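Peptidoglycan D,D-transpeptidase PbpA (Mycobacterium tuberculosis, PDB 3UN7) probably cross-links the peptide stems of cell-wall peptidoglycan as a membrane-anchored, penicillin-binding serine transpeptidase and takes part in regulating cell length. Local coordinates at residues R65-S68 against E72-E75; R21-I26 against A34-T39; A325-G330 against I415-A420. One frame throughout, in Å; residues are numbered along the deposited sequence.

Contact 1. Residues R65-S68 against E72-E75; sequences RYSS and ERAE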
loop_
_atom_site.group_PDB
_atom_site.type_symbol
_atom_site.label_atom_id
_atom_site.label_comp_id
_atom_site.label_asym_id
_atom_site.label_seq_id
_atom_site.Cartn_x
_atom_site.Cartn_y
_atom_site.Cartn_z
ATOM N N ARG A 65 -12.712 25.665 -8.595
ATOM C CA ARG A 65 -11.530 26.323 -9.123
ATOM C C ARG A 65 -10.295 25.438 -9.285
ATOM O O ARG A 65 -9.399 25.774 -10.057
ATOM C CB ARG A 65 -11.259 27.668 -8.429
ATOM C CG ARG A 65 -10.399 27.628 -7.208
ATOM C CD ARG A 65 -10.696 28.828 -6.299
ATOM N NE ARG A 65 -10.584 30.110 -6.989
ATOM C CZ ARG A 65 -9.459 30.812 -7.103
ATOM N NH1 ARG A 65 -8.329 30.366 -6.577
ATOM N NH2 ARG A 65 -9.470 31.963 -7.749
ATOM N N TYR A 66 -10.275 24.287 -8.616
ATOM C CA TYR A 66 -9.104 23.409 -8.688
ATOM C C TYR A 66 -9.308 22.079 -9.419
ATOM O O TYR A 66 -8.402 21.232 -9.441
ATOM C CB TYR A 66 -8.485 23.220 -7.294
ATOM C CG TYR A 66 -8.018 24.544 -6.733
ATOM C CD1 TYR A 66 -8.754 25.198 -5.749
ATOM C CD2 TYR A 66 -6.867 25.175 -7.240
ATOM C CE1 TYR A 66 -8.349 26.435 -5.256
ATOM C CE2 TYR A 66 -6.456 26.408 -6.757
ATOM C CZ TYR A 66 -7.195 27.031 -5.762
ATOM O OH TYR A 66 -6.814 28.263 -5.286
ATOM N N SER A 67 -10.480 21.916 -10.037
ATOM C CA SER A 67 -10.805 20.718 -10.802
ATOM C C SER A 67 -11.011 19.517 -9.873
ATOM O O SER A 67 -11.510 19.660 -8.764
ATOM C CB SER A 67 -9.728 20.426 -11.867
ATOM O OG SER A 67 -10.239 19.575 -12.885
ATOM N N SER A 68 -10.615 18.333 -10.331
ATOM C CA SER A 68 -10.908 17.097 -9.632
ATOM C C SER A 68 -9.627 16.305 -9.418
ATOM O O SER A 68 -8.642 16.526 -10.129
ATOM C CB SER A 68 -11.834 16.281 -10.505
ATOM O OG SER A 68 -11.224 16.110 -11.794
ATOM N N GLU A 72 -12.882 11.101 -8.428
ATOM C CA GLU A 72 -13.678 12.186 -9.027
ATOM C C GLU A 72 -13.127 12.488 -10.428
ATOM O O GLU A 72 -13.886 12.728 -11.384
ATOM C CB GLU A 72 -13.673 13.464 -8.167
ATOM C CG GLU A 72 -14.311 13.342 -6.770
ATOM C CD GLU A 72 -15.841 13.433 -6.763
ATOM O OE1 GLU A 72 -16.497 13.040 -7.758
ATOM O OE2 GLU A 72 -16.393 13.905 -5.743
ATOM N N ARG A 73 -11.805 12.466 -10.555
ATOM C CA ARG A 73 -11.176 12.755 -11.845
ATOM C C ARG A 73 -11.263 11.544 -12.778
ATOM O O ARG A 73 -11.679 11.671 -13.940
ATOM C CB ARG A 73 -9.719 13.196 -11.665
ATOM C CG ARG A 73 -9.077 13.723 -12.962
ATOM C CD ARG A 73 -7.751 14.444 -12.691
ATOM N NE ARG A 73 -7.225 15.141 -13.878
ATOM C CZ ARG A 73 -7.622 16.347 -14.298
ATOM N NH1 ARG A 73 -8.582 17.025 -13.660
ATOM N NH2 ARG A 73 -7.070 16.883 -15.382
ATOM N N ALA A 74 -10.866 10.378 -12.263
ATOM C CA ALA A 74 -10.781 9.148 -13.058
ATOM C C ALA A 74 -12.150 8.709 -13.578
ATOM O O ALA A 74 -12.268 8.214 -14.706
ATOM C CB ALA A 74 -10.131 8.023 -12.230
ATOM N N GLU A 75 -13.186 8.916 -12.766
ATOM C CA GLU A 75 -14.530 8.488 -13.156
ATOM C C GLU A 75 -15.413 9.675 -13.506
ATOM O O GLU A 75 -16.630 9.560 -13.548
ATOM C CB GLU A 75 -15.175 7.618 -12.056
ATOM C CG GLU A 75 -14.415 6.348 -11.724
ATOM C CD GLU A 75 -14.389 5.316 -12.860
ATOM O OE1 GLU A 75 -13.600 4.370 -12.745
ATOM O OE2 GLU A 75 -15.136 5.434 -13.853
#
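Ser68 OG lies against the root of the Arg73 side chain, 3.3 Å from Arg73 CB, and Ser68 CB packs 4.1 Å from Glu72 CB. The same hydroxyl also receives a weak hydrogen bond from Arg73 NH1, with NH1 to Ser68 OG at 3.4 Å and bent to 144° at the hydrogen. Ser67 OG reaches the edge of this guanidinium in its plane, 3.1 Å from Arg73 NH1. Both serine hydroxyls therefore meet the same nitrogen of Arg73. The arginine gets there by leaving the helix with CG opposite its own backbone N (chi1 -171°) and staying straight to NE, which carries its aliphatic part along Ser68; Arg73 CD is 3.4 Å from Ser68 O. Glu72 behaves differently. Its CB faces Ser68, but the chain bends at chi2 (-81°) and takes the carboxylate away, into salt bridges with Arg47 and Arg23. This acid is buried, and its two oxygens are each engaged by a different arginine, which would be expected to favour the ionised form. Tyr62, on the neighbouring strand, touches both Ser68 and Glu72 and so borders the contact. The arrangement is a tight strand-to-helix connection: the short strand 67-68, antiparallel to 62-63 in a two-stranded ribbon, runs almost directly into helix 70-74 of the N-terminal dimerisation-family region.

Contact 2. Residues R21-I26 against A34-T39; sequences RQRGQI and AYSVAT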
loop_
_atom_site.group_PDB
_atom_site.type_symbol
_atom_site.label_atom_id
_atom_site.label_comp_id
_atom_site.label_asym_id
_atom_site.label_seq_id
_atom_site.Cartn_x
_atom_site.Cartn_y
_atom_site.Cartn_z
ATOM N N ARG A 21 -26.218 20.042 -13.077
ATOM C CA ARG A 21 -26.810 18.703 -13.084
ATOM C C ARG A 21 -26.276 17.851 -11.932
ATOM O O ARG A 21 -25.162 18.083 -11.446
ATOM C CB ARG A 21 -26.518 18.007 -14.425
ATOM C CG ARG A 21 -27.161 18.674 -15.637
ATOM C CD ARG A 21 -26.677 18.024 -16.932
ATOM N NE ARG A 21 -25.731 18.878 -17.658
ATOM C CZ ARG A 21 -24.407 18.804 -17.574
ATOM N NH1 ARG A 21 -23.820 17.914 -16.778
ATOM N NH2 ARG A 21 -23.665 19.638 -18.290
ATOM N N GLN A 22 -27.077 16.878 -11.494
ATOM C CA GLN A 22 -26.732 16.069 -10.330
ATOM C C GLN A 22 -25.650 15.037 -10.622
ATOM O O GLN A 22 -25.898 14.025 -11.273
ATOM C CB GLN A 22 -27.956 15.392 -9.698
ATOM C CG GLN A 22 -27.600 14.712 -8.365
ATOM C CD GLN A 22 -28.807 14.278 -7.549
ATOM O OE1 GLN A 22 -29.854 13.918 -8.092
ATOM N NE2 GLN A 22 -28.662 14.318 -6.226
ATOM N N ARG A 23 -24.454 15.309 -10.118
ATOM C CA ARG A 23 -23.314 14.401 -10.233
ATOM C C ARG A 23 -23.620 13.129 -9.459
ATOM O O ARG A 23 -24.296 13.167 -8.432
ATOM C CB ARG A 23 -22.071 15.080 -9.670
ATOM C CG ARG A 23 -20.782 14.288 -9.788
ATOM C CD ARG A 23 -19.618 15.187 -9.402
ATOM N NE ARG A 23 -18.325 14.525 -9.533
ATOM C CZ ARG A 23 -17.638 14.430 -10.658
ATOM N NH1 ARG A 23 -18.124 14.947 -11.791
ATOM N NH2 ARG A 23 -16.462 13.811 -10.654
ATOM N N GLY A 24 -23.138 12.001 -9.959
ATOM C CA GLY A 24 -23.424 10.718 -9.333
ATOM C C GLY A 24 -22.567 10.460 -8.121
ATOM O O GLY A 24 -21.720 11.287 -7.757
ATOM N N GLN A 25 -22.774 9.292 -7.511
ATOM C CA GLN A 25 -22.186 8.951 -6.212
ATOM C C GLN A 25 -20.968 8.046 -6.337
ATOM O O GLN A 25 -20.882 7.219 -7.254
ATOM C CB GLN A 25 -23.211 8.194 -5.349
ATOM C CG GLN A 25 -24.565 8.864 -5.218
ATOM C CD GLN A 25 -25.613 7.960 -4.599
ATOM O OE1 GLN A 25 -25.529 6.728 -4.680
ATOM N NE2 GLN A 25 -26.610 8.566 -3.981
ATOM N N ILE A 26 -20.043 8.185 -5.391
ATOM C CA ILE A 26 -18.956 7.205 -5.214
ATOM C C ILE A 26 -19.307 6.416 -3.966
ATOM O O ILE A 26 -19.556 7.013 -2.926
ATOM C CB ILE A 26 -17.593 7.895 -5.041
ATOM C CG1 ILE A 26 -17.281 8.768 -6.271
ATOM C CG2 ILE A 26 -16.481 6.851 -4.762
ATOM C CD1 ILE A 26 -15.991 9.611 -6.146
ATOM N N ALA A 34 -19.003 9.972 -1.635
ATOM C CA ALA A 34 -19.128 11.286 -2.252
ATOM C C ALA A 34 -20.486 11.388 -2.933
ATOM O O ALA A 34 -20.936 10.432 -3.573
ATOM C CB ALA A 34 -17.967 11.570 -3.261
ATOM N N TYR A 35 -21.151 12.528 -2.757
ATOM C CA TYR A 35 -22.480 12.757 -3.338
ATOM C C TYR A 35 -22.727 14.264 -3.550
ATOM O O TYR A 35 -21.971 15.100 -3.064
ATOM C CB TYR A 35 -23.596 12.076 -2.506
ATOM C CG TYR A 35 -23.840 12.628 -1.109
ATOM C CD1 TYR A 35 -23.131 12.140 -0.010
ATOM C CD2 TYR A 35 -24.813 13.606 -0.877
ATOM C CE1 TYR A 35 -23.368 12.628 1.282
ATOM C CE2 TYR A 35 -25.043 14.097 0.413
ATOM C CZ TYR A 35 -24.322 13.605 1.478
ATOM O OH TYR A 35 -24.558 14.091 2.756
ATOM N N SER A 36 -23.759 14.605 -4.311
ATOM C CA SER A 36 -24.029 15.986 -4.611
ATOM C C SER A 36 -25.423 16.310 -4.121
ATOM O O SER A 36 -26.340 15.502 -4.267
ATOM C CB SER A 36 -23.910 16.264 -6.111
ATOM O OG SER A 36 -22.566 16.212 -6.526
ATOM N N VAL A 37 -25.566 17.499 -3.544
ATOM C CA VAL A 37 -26.871 17.958 -3.030
ATOM C C VAL A 37 -27.313 19.201 -3.772
ATOM O O VAL A 37 -26.517 20.112 -3.984
ATOM C CB VAL A 37 -26.771 18.285 -1.517
ATOM C CG1 VAL A 37 -28.077 18.873 -0.977
ATOM C CG2 VAL A 37 -26.407 17.049 -0.750
ATOM N N ALA A 38 -28.592 19.245 -4.144
ATOM C CA ALA A 38 -29.184 20.419 -4.764
ATOM C C ALA A 38 -29.198 21.576 -3.771
ATOM O O ALA A 38 -29.703 21.442 -2.662
ATOM C CB ALA A 38 -30.603 20.117 -5.222
ATOM N N THR A 39 -28.648 22.717 -4.175
ATOM C CA THR A 39 -28.594 23.880 -3.286
ATOM C C THR A 39 -29.066 25.138 -3.994
ATOM O O THR A 39 -29.483 25.093 -5.162
ATOM C CB THR A 39 -27.169 24.114 -2.666
ATOM O OG1 THR A 39 -26.267 24.675 -3.639
ATOM C CG2 THR A 39 -26.593 22.832 -2.094
HETATM O O HOH W 1 -24.764 12.324 -6.037
#
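Residues 22-26 and 34-36 run in opposite directions, 174° apart end to end, and Ile26 and Ala34 form an antiparallel hydrogen-bonded pair. Ile26 N donates to Ala34 O at 3.0 Å, and Ala34 N returns a longer bond to Ile26 O at 3.3 Å. Ala34 O is also approached by Gln25 CA, a CH...O contact of 3.3 Å. Farther along, the backbones separate to 5.9 Å between Arg23 CA and Ser36 CA, and a water takes the place of a direct bond: it donates to Arg23 O and accepts from Ser36 N. Gln22 spans the next step with its side chain, which extends with CG opposite the backbone N (chi1 -172°). Its NE2 donates to Ser36 O at 3.3 Å, the acceptor lying close to the amide plane, while the donor is tilted 33° from the carbonyl plane of Ser36. On the face carrying Ile26 and Ala34, Ile26 CD1 packs on Ala34 CB at 4.0 Å, next to Leu71 and Glu72. Ser36 OG sits 3.4 Å from Arg23 CB and is hydrogen-bonded to Arg47, whereas the extended Arg23 sends its guanidinium away to Asp76. The contact is the open end of a beta hairpin, strands 26-28 and 31-38, in a mixed sheet shared with 339-343 and 349-352; water and a glutamine amide continue the pairing beyond strand 26-28.

Contact 3. Residues A325-G330 against I415-A420; sequences ATIANG and IAFAPA
The end of helix 317-328 rests on strand 411-418 of the five-stranded antiparallel sheet in the transpeptidase domain, and Phe417 of that strand supplies the ring on which Ile327 and Ala328 pack. Ala328 points its methyl at one face: CB is 3.7 Å from the ring centroid, 25° off the normal, a CH-pi contact. The methyl is displaced toward the CG-CD1 side, with Ala328 CB 3.5 Å from Phe417 CG. Ile327 meets the far end of the ring, its CG2 lying 3.8 Å from Phe417 CZ, and the two side chains cross at about a right angle. This is the helix-on-sheet layering of the penicillin-binding protein and beta-lactamase fold. Helix 364-379 adds to it, with Thr371 touching both Ile327 and Phe417, and Met374 also reaching the phenylalanine. A chi1 of 60°, with CG between the backbone N and the carbonyl carbon, turns one ring face to the Ala328 methyl, and Ala420 O lies at the ring edge, in plane. Just past Ala328 the helix stops in a Schellman motif: Gly330, at positive phi, is the C-prime residue, Gly331 N bonds to Thr326 O, and Gly330 N bonds to Ile327 O at 3.0 Å.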
loop_
_atom_site.group_PDB
_atom_site.type_symbol
_atom_site.label_atom_id
_atom_site.label_comp_id
_atom_site.label_asym_id
_atom_site.label_seq_id
_atom_site.Cartn_x
_atom_site.Cartn_y
_atom_site.Cartn_z
ATOM N N ALA A 325 0.317 -9.992 -0.976
ATOM C CA ALA A 325 -0.870 -10.567 -1.649
ATOM C C ALA A 325 -0.480 -11.665 -2.651
ATOM O O ALA A 325 -1.140 -12.688 -2.762
ATOM C CB ALA A 325 -1.649 -9.465 -2.370
ATOM N N THR A 326 0.594 -11.421 -3.389
ATOM C CA THR A 326 1.149 -12.401 -4.330
ATOM C C THR A 326 1.549 -13.723 -3.652
ATOM O O THR A 326 1.147 -14.799 -4.098
ATOM C CB THR A 326 2.330 -11.769 -5.123
ATOM O OG1 THR A 326 1.817 -10.671 -5.894
ATOM C CG2 THR A 326 2.988 -12.766 -6.086
ATOM N N ILE A 327 2.326 -13.636 -2.579
ATOM C CA ILE A 327 2.688 -14.809 -1.784
ATOM C C ILE A 327 1.409 -15.482 -1.281
ATOM O O ILE A 327 1.233 -16.679 -1.468
ATOM C CB ILE A 327 3.664 -14.428 -0.643
ATOM C CG1 ILE A 327 4.989 -13.943 -1.248
ATOM C CG2 ILE A 327 3.967 -15.620 0.272
ATOM C CD1 ILE A 327 5.818 -13.051 -0.317
ATOM N N ALA A 328 0.499 -14.686 -0.714
ATOM C CA ALA A 328 -0.781 -15.172 -0.187
ATOM C C ALA A 328 -1.582 -15.962 -1.219
ATOM O O ALA A 328 -2.225 -16.969 -0.901
ATOM C CB ALA A 328 -1.606 -13.986 0.325
ATOM N N ASN A 329 -1.540 -15.494 -2.461
ATOM C CA ASN A 329 -2.245 -16.136 -3.569
ATOM C C ASN A 329 -1.391 -17.185 -4.328
ATOM O O ASN A 329 -1.526 -17.348 -5.545
ATOM C CB ASN A 329 -2.738 -15.042 -4.527
ATOM C CG ASN A 329 -3.763 -15.541 -5.518
ATOM O OD1 ASN A 329 -4.723 -16.231 -5.160
ATOM N ND2 ASN A 329 -3.578 -15.172 -6.780
ATOM N N GLY A 330 -0.502 -17.883 -3.622
ATOM C CA GLY A 330 0.267 -18.980 -4.235
ATOM C C GLY A 330 1.268 -18.575 -5.311
ATOM O O GLY A 330 1.669 -19.412 -6.135
ATOM N N ILE A 415 4.210 -5.862 6.643
ATOM C CA ILE A 415 3.451 -6.451 5.545
ATOM C C ILE A 415 2.977 -7.835 5.977
ATOM O O ILE A 415 3.692 -8.533 6.697
ATOM C CB ILE A 415 4.225 -6.476 4.198
ATOM C CG1 ILE A 415 5.519 -7.303 4.289
ATOM C CG2 ILE A 415 4.558 -5.040 3.749
ATOM C CD1 ILE A 415 6.123 -7.633 2.913
ATOM N N ALA A 416 1.763 -8.212 5.575
ATOM C CA ALA A 416 1.155 -9.409 6.160
ATOM C C ALA A 416 -0.016 -9.929 5.366
ATOM O O ALA A 416 -0.574 -9.226 4.531
ATOM C CB ALA A 416 0.729 -9.140 7.615
ATOM N N PHE A 417 -0.352 -11.189 5.608
ATOM C CA PHE A 417 -1.585 -11.763 5.094
ATOM C C PHE A 417 -2.151 -12.796 6.060
ATOM O O PHE A 417 -1.437 -13.308 6.916
ATOM C CB PHE A 417 -1.414 -12.297 3.662
ATOM C CG PHE A 417 -0.385 -13.372 3.514
ATOM C CD1 PHE A 417 -0.748 -14.714 3.619
ATOM C CD2 PHE A 417 0.947 -13.052 3.211
ATOM C CE1 PHE A 417 0.206 -15.724 3.446
ATOM C CE2 PHE A 417 1.900 -14.056 3.034
ATOM C CZ PHE A 417 1.528 -15.393 3.152
ATOM N N ALA A 418 -3.445 -13.069 5.938
ATOM C CA ALA A 418 -4.143 -13.923 6.883
ATOM C C ALA A 418 -5.505 -14.322 6.305
ATOM O O ALA A 418 -6.017 -13.618 5.450
ATOM C CB ALA A 418 -4.335 -13.179 8.220
ATOM N N PRO A 419 -6.072 -15.474 6.737
ATOM C CA PRO A 419 -5.411 -16.516 7.521
ATOM C C PRO A 419 -4.304 -17.091 6.666
ATOM O O PRO A 419 -4.483 -17.223 5.450
ATOM C CB PRO A 419 -6.515 -17.570 7.717
ATOM C CG PRO A 419 -7.789 -16.839 7.511
ATOM C CD PRO A 419 -7.475 -15.825 6.452
ATOM N N ALA A 420 -3.163 -17.414 7.264
ATOM C CA ALA A 420 -1.988 -17.742 6.473
ATOM C C ALA A 420 -2.201 -18.918 5.528
ATOM O O ALA A 420 -1.585 -18.972 4.461
ATOM C CB ALA A 420 -0.776 -17.999 7.377
#

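Overall arrangement
Contacts 1 and 2 are neighbours in the N-terminal dimerisation-family region, with centres 14 Å apart, and Glu72 joins them. Its carboxylate is bonded to segment 21-26 through Arg23, with Glu72 OE1 to Arg23 NE at 2.9 Å, and merely packs against segment 34-39, where Glu72 OE2 lies 3.8 Å from Ala34 CB. Arg47 also spans the two contacts, pairing with Glu72 and bonding Gly24 O. Contact 3 belongs to the transpeptidase domain, its centre 34 Å from that of contact 1 and 38 Å from that of contact 2. All three lie away from Ser193, the probable acyl-ester nucleophile.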